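Lactate racemase (Thermoanaerobacterium thermosaccharolyticum, PDB 2YJG) catalyses the interconversion of D- and L-lactate, using a nickel-pincer cofactor derived from nicotinic acid mononucleotide. Local coordinates at residues 68-73 with 99-104; 77-82 with 166-171. All coordinates share one frame; numbering follows the deposited sequence.

Interaction 1. Residues 68-73 with 99-104; sequences IITSDH and VKILIA
Ile68 crosses Val99 obliquely, its CD1 lying 3.6 Å from Val99 CG1, at one end of a parallel strand pair formed by the beta-alpha-beta unit 66-71, 79-91, 99-104. With CG1 set anti to the carbonyl carbon (chi1 -56°) and the chain extended beyond, Ile68 carries CD1 outward on the face covered by helix 79-91, where Leu87 and Ile90 meet both side chains. Thr70 shares this face: its CG2 stands 3.9 Å from Ile101 CG2, while OG1 is hydrogen-bonded to Glu168 on the next strand. A beta-branched residue thus serves two surroundings, methyl to the hydrophobic layer and hydroxyl to a carboxylate. On the other face Ile69 CG2 lies 3.6 Å from Ala104 CB, whose small size lets the branch sit close. Between the faces four backbone bonds hold the chains together, among them Ala104 N to Thr70 O at 2.7 Å. Ile103 also packs against Phe120 of helix 113-120, and its CG2 branch reaches Asp72 CB at 3.7 Å. Were Ile103 an alanine, the loss of CG2 and CD1 would probably leave a gap beside Phe120 and Asp72 CB without this apolar neighbour. The strand ends lead into the probable active site, where Asp72, a cofactor-binding residue by similarity, bonds through OD1 to Thr74 OG1 and through OD2 to ND1 of His108, by similarity a proton donor/acceptor.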
# COMPACT_ATOMS: atom_id res chain seq x y z
N ILE A 68 -0.36 9.73 -15.15
CA ILE A 68 0.07 10.90 -14.39
C ILE A 68 1.42 10.60 -13.74
O ILE A 68 1.52 9.64 -12.94
CB ILE A 68 -0.82 11.19 -13.23
CG1 ILE A 68 -2.29 11.36 -13.67
CG2 ILE A 68 -0.36 12.47 -12.46
CD1 ILE A 68 -3.28 11.41 -12.48
N ILE A 69 2.42 11.45 -14.01
CA ILE A 69 3.72 11.30 -13.39
C ILE A 69 3.68 12.08 -12.09
O ILE A 69 3.20 13.24 -12.07
CB ILE A 69 4.88 11.81 -14.23
CG1 ILE A 69 4.96 11.06 -15.59
CG2 ILE A 69 6.19 11.57 -13.47
CD1 ILE A 69 5.98 11.65 -16.61
N THR A 70 4.11 11.44 -11.00
CA THR A 70 4.19 12.08 -9.71
C THR A 70 5.59 11.93 -9.16
O THR A 70 6.37 11.06 -9.61
CB THR A 70 3.17 11.48 -8.73
OG1 THR A 70 2.99 12.36 -7.59
CG2 THR A 70 3.61 10.13 -8.23
N SER A 71 5.93 12.77 -8.19
CA SER A 71 7.20 12.71 -7.53
C SER A 71 7.34 11.59 -6.49
O SER A 71 6.38 11.02 -5.99
CB SER A 71 7.56 14.06 -6.90
OG SER A 71 7.75 15.05 -7.90
N ASP A 72 8.57 11.31 -6.11
CA ASP A 72 8.82 10.22 -5.21
C ASP A 72 8.79 10.60 -3.74
O ASP A 72 8.60 11.73 -3.42
CB ASP A 72 10.05 9.40 -5.60
CG ASP A 72 11.41 10.07 -5.31
OD1 ASP A 72 11.48 11.15 -4.77
OD2 ASP A 72 12.41 9.48 -5.67
N HIS A 73 8.88 9.57 -2.89
CA HIS A 73 8.94 9.70 -1.42
C HIS A 73 9.99 10.70 -0.92
O HIS A 73 9.84 11.21 0.20
CB HIS A 73 9.24 8.31 -0.77
CG HIS A 73 10.54 7.71 -1.23
ND1 HIS A 73 10.76 7.34 -2.55
CD2 HIS A 73 11.69 7.45 -0.57
CE1 HIS A 73 12.00 6.89 -2.68
NE2 HIS A 73 12.59 6.96 -1.50
N VAL A 99 -6.26 5.24 -15.55
CA VAL A 99 -5.28 6.22 -15.10
C VAL A 99 -4.20 5.52 -14.30
O VAL A 99 -4.49 4.96 -13.25
CB VAL A 99 -5.87 7.33 -14.26
CG1 VAL A 99 -4.77 8.44 -13.93
CG2 VAL A 99 -6.96 7.97 -14.94
N LYS A 100 -2.97 5.54 -14.80
CA LYS A 100 -1.82 5.01 -14.11
C LYS A 100 -0.99 6.13 -13.50
O LYS A 100 -0.77 7.14 -14.13
CB LYS A 100 -0.95 4.18 -15.06
CG LYS A 100 -1.46 2.76 -15.16
CD LYS A 100 -0.63 1.85 -15.93
CE LYS A 100 -1.52 0.69 -16.42
NZ LYS A 100 -0.64 -0.39 -16.82
N ILE A 101 -0.54 5.95 -12.28
CA ILE A 101 0.24 6.97 -11.62
C ILE A 101 1.65 6.42 -11.58
O ILE A 101 1.90 5.44 -10.90
CB ILE A 101 -0.36 7.30 -10.23
CG1 ILE A 101 -1.80 7.82 -10.40
CG2 ILE A 101 0.41 8.38 -9.53
CD1 ILE A 101 -2.62 7.83 -9.13
N LEU A 102 2.54 7.07 -12.28
CA LEU A 102 3.93 6.63 -12.45
C LEU A 102 4.79 7.48 -11.56
O LEU A 102 4.83 8.70 -11.75
CB LEU A 102 4.34 6.86 -13.90
CG LEU A 102 5.78 6.47 -14.33
CD1 LEU A 102 6.21 5.03 -13.87
CD2 LEU A 102 5.93 6.70 -15.79
N ILE A 103 5.50 6.86 -10.61
CA ILE A 103 6.34 7.58 -9.63
C ILE A 103 7.71 7.84 -10.27
O ILE A 103 8.40 6.89 -10.66
CB ILE A 103 6.52 6.77 -8.35
CG1 ILE A 103 5.19 6.40 -7.72
CG2 ILE A 103 7.41 7.50 -7.32
CD1 ILE A 103 4.41 7.57 -7.28
N ALA A 104 8.10 9.11 -10.37
CA ALA A 104 9.34 9.55 -11.03
C ALA A 104 10.45 9.48 -10.02
O ALA A 104 10.71 10.44 -9.32
CB ALA A 104 9.19 11.03 -11.51

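Interaction 2. Residues 77-82 with 166-171; sequences VPSRIT and VAEGFI. With SO4 (sulfate ion), chain D.
The buried carboxylate of Glu168 is met at both oxygens by hydroxyls of the first helical turn. Ser79 OG donates to OE2 at 2.7 Å, meeting its syn side some 26° out of the carboxylate plane; Thr82 OG1 lies on OE1 at 2.4 Å, very short for a hydrogen bond and doubtful in its exact length. OE2 is also bonded to Thr70 on the adjoining strand, and the Ser79 and Thr70 bonds together probably limit rotation of the group. Glu168 reaches the helix because CG lies between its backbone N and carbonyl carbon (chi1 66°) and the chain then runs out extended. Glutamate suits the place through its length, serine and threonine through compact donors; the nearby N-terminal end of helix 79-91, begun by Pro78 at the N-cap, would probably favour the charged form. Val77 divides its branches: CG1 rests 3.8 Å from Glu168 OE2, whereas CG2 approaches Phe170 CD1 obliquely at 3.9 Å. Arg80, which takes no part in the strand contact, holds a sulfate ion, probably from the crystallisation liquor, with NH2 2.8 Å from its O4; Lys117 NZ and Glu122 N also bond the ion. The contact lies where strand order switches, 66-71 leading to 99-104 on one side and 164-170 to 233-241 on the other, as in Rossmann-like doubly wound sheets.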
# COMPACT_ATOMS: atom_id res chain seq x y z
N VAL A 77 6.16 16.93 -2.52
CA VAL A 77 4.89 17.13 -3.21
C VAL A 77 3.70 16.63 -2.35
O VAL A 77 3.67 15.49 -1.87
CB VAL A 77 4.89 16.47 -4.60
CG1 VAL A 77 3.58 16.73 -5.30
CG2 VAL A 77 6.07 16.91 -5.44
N PRO A 78 2.73 17.52 -2.09
CA PRO A 78 1.61 17.18 -1.23
C PRO A 78 0.56 16.39 -1.99
O PRO A 78 -0.55 16.86 -2.21
CB PRO A 78 1.07 18.54 -0.79
CG PRO A 78 1.41 19.46 -1.90
CD PRO A 78 2.68 18.92 -2.54
N SER A 79 0.91 15.18 -2.39
CA SER A 79 0.06 14.44 -3.31
C SER A 79 -1.26 13.95 -2.75
O SER A 79 -2.16 13.62 -3.52
CB SER A 79 0.84 13.30 -3.96
OG SER A 79 1.99 13.77 -4.64
N ARG A 80 -1.39 13.82 -1.42
CA ARG A 80 -2.69 13.49 -0.84
C ARG A 80 -3.74 14.54 -1.23
O ARG A 80 -4.91 14.28 -1.25
CB ARG A 80 -2.60 13.39 0.70
CG ARG A 80 -1.82 12.22 1.22
CD ARG A 80 -1.32 12.50 2.68
NE ARG A 80 -0.60 11.35 3.28
CZ ARG A 80 -1.17 10.27 3.83
NH1 ARG A 80 -2.48 10.12 3.85
NH2 ARG A 80 -0.41 9.30 4.36
N ILE A 81 -3.30 15.77 -1.50
CA ILE A 81 -4.21 16.82 -1.87
C ILE A 81 -4.35 16.88 -3.40
O ILE A 81 -5.46 16.90 -3.94
CB ILE A 81 -3.74 18.16 -1.35
CG1 ILE A 81 -3.83 18.20 0.21
CG2 ILE A 81 -4.60 19.25 -2.02
CD1 ILE A 81 -3.08 19.36 0.86
N THR A 82 -3.22 16.84 -4.08
CA THR A 82 -3.20 17.12 -5.52
C THR A 82 -3.68 15.97 -6.39
O THR A 82 -4.43 16.20 -7.32
CB THR A 82 -1.79 17.52 -5.97
OG1 THR A 82 -0.87 16.50 -5.58
CG2 THR A 82 -1.37 18.88 -5.38
N VAL A 166 0.49 13.25 -18.37
CA VAL A 166 0.33 14.36 -17.46
C VAL A 166 1.44 14.27 -16.39
O VAL A 166 1.91 13.18 -16.07
CB VAL A 166 -1.08 14.29 -16.79
CG1 VAL A 166 -1.23 15.26 -15.70
CG2 VAL A 166 -2.13 14.56 -17.80
N ALA A 167 1.76 15.38 -15.74
CA ALA A 167 2.66 15.33 -14.56
C ALA A 167 2.26 16.33 -13.50
O ALA A 167 1.73 17.41 -13.83
CB ALA A 167 4.08 15.64 -14.96
N GLU A 168 2.57 15.98 -12.25
CA GLU A 168 2.47 16.91 -11.19
C GLU A 168 3.85 17.10 -10.57
O GLU A 168 4.79 16.33 -10.81
CB GLU A 168 1.46 16.50 -10.15
CG GLU A 168 1.77 15.24 -9.36
CD GLU A 168 1.06 15.18 -8.01
OE1 GLU A 168 0.21 16.06 -7.73
OE2 GLU A 168 1.36 14.25 -7.21
N GLY A 169 3.98 18.16 -9.79
CA GLY A 169 5.30 18.49 -9.22
C GLY A 169 5.22 19.73 -8.36
O GLY A 169 4.13 20.24 -8.08
N PHE A 170 6.38 20.26 -7.97
CA PHE A 170 6.44 21.54 -7.24
C PHE A 170 7.62 22.37 -7.76
O PHE A 170 8.58 21.82 -8.44
CB PHE A 170 6.55 21.31 -5.73
CG PHE A 170 7.89 20.97 -5.28
CD1 PHE A 170 8.56 19.89 -5.78
CD2 PHE A 170 8.51 21.74 -4.34
CE1 PHE A 170 9.84 19.64 -5.39
CE2 PHE A 170 9.77 21.46 -3.93
CZ PHE A 170 10.42 20.41 -4.46
N ILE A 171 7.58 23.67 -7.47
CA ILE A 171 8.55 24.60 -8.06
C ILE A 171 9.32 25.32 -6.97
O ILE A 171 8.69 25.99 -6.13
CB ILE A 171 7.87 25.63 -8.99
CG1 ILE A 171 7.28 25.01 -10.21
CG2 ILE A 171 8.94 26.68 -9.40
CD1 ILE A 171 6.28 25.89 -10.98
S SO4 D . -3.20 6.81 5.81
O1 SO4 D . -4.21 7.63 5.18
O2 SO4 D . -3.50 6.42 7.16
O3 SO4 D . -2.92 5.61 5.05
O4 SO4 D . -1.93 7.51 5.82

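Overall arrangement
Followed from the N terminus, the chain leaves strand 66-71, runs through the loop into helix 79-91, and returns on strand 99-104, where interaction 1 closes a short crossover. Interaction 2 starts within that crossover, at 77-82, and closes a much longer loop at 166-171, so the two contacts cross rather than nest. Strand 66-71 is the common neighbour: 99-104 flanks it on one side and 164-170 on the other, within one mixed sheet of the N-terminal domain. The two contacts touch directly, Ile69 N lying 2.7 Å from Val166 O. They flank the loop holding Asp72 to Arg75, which by similarity binds the nickel-pincer cofactor.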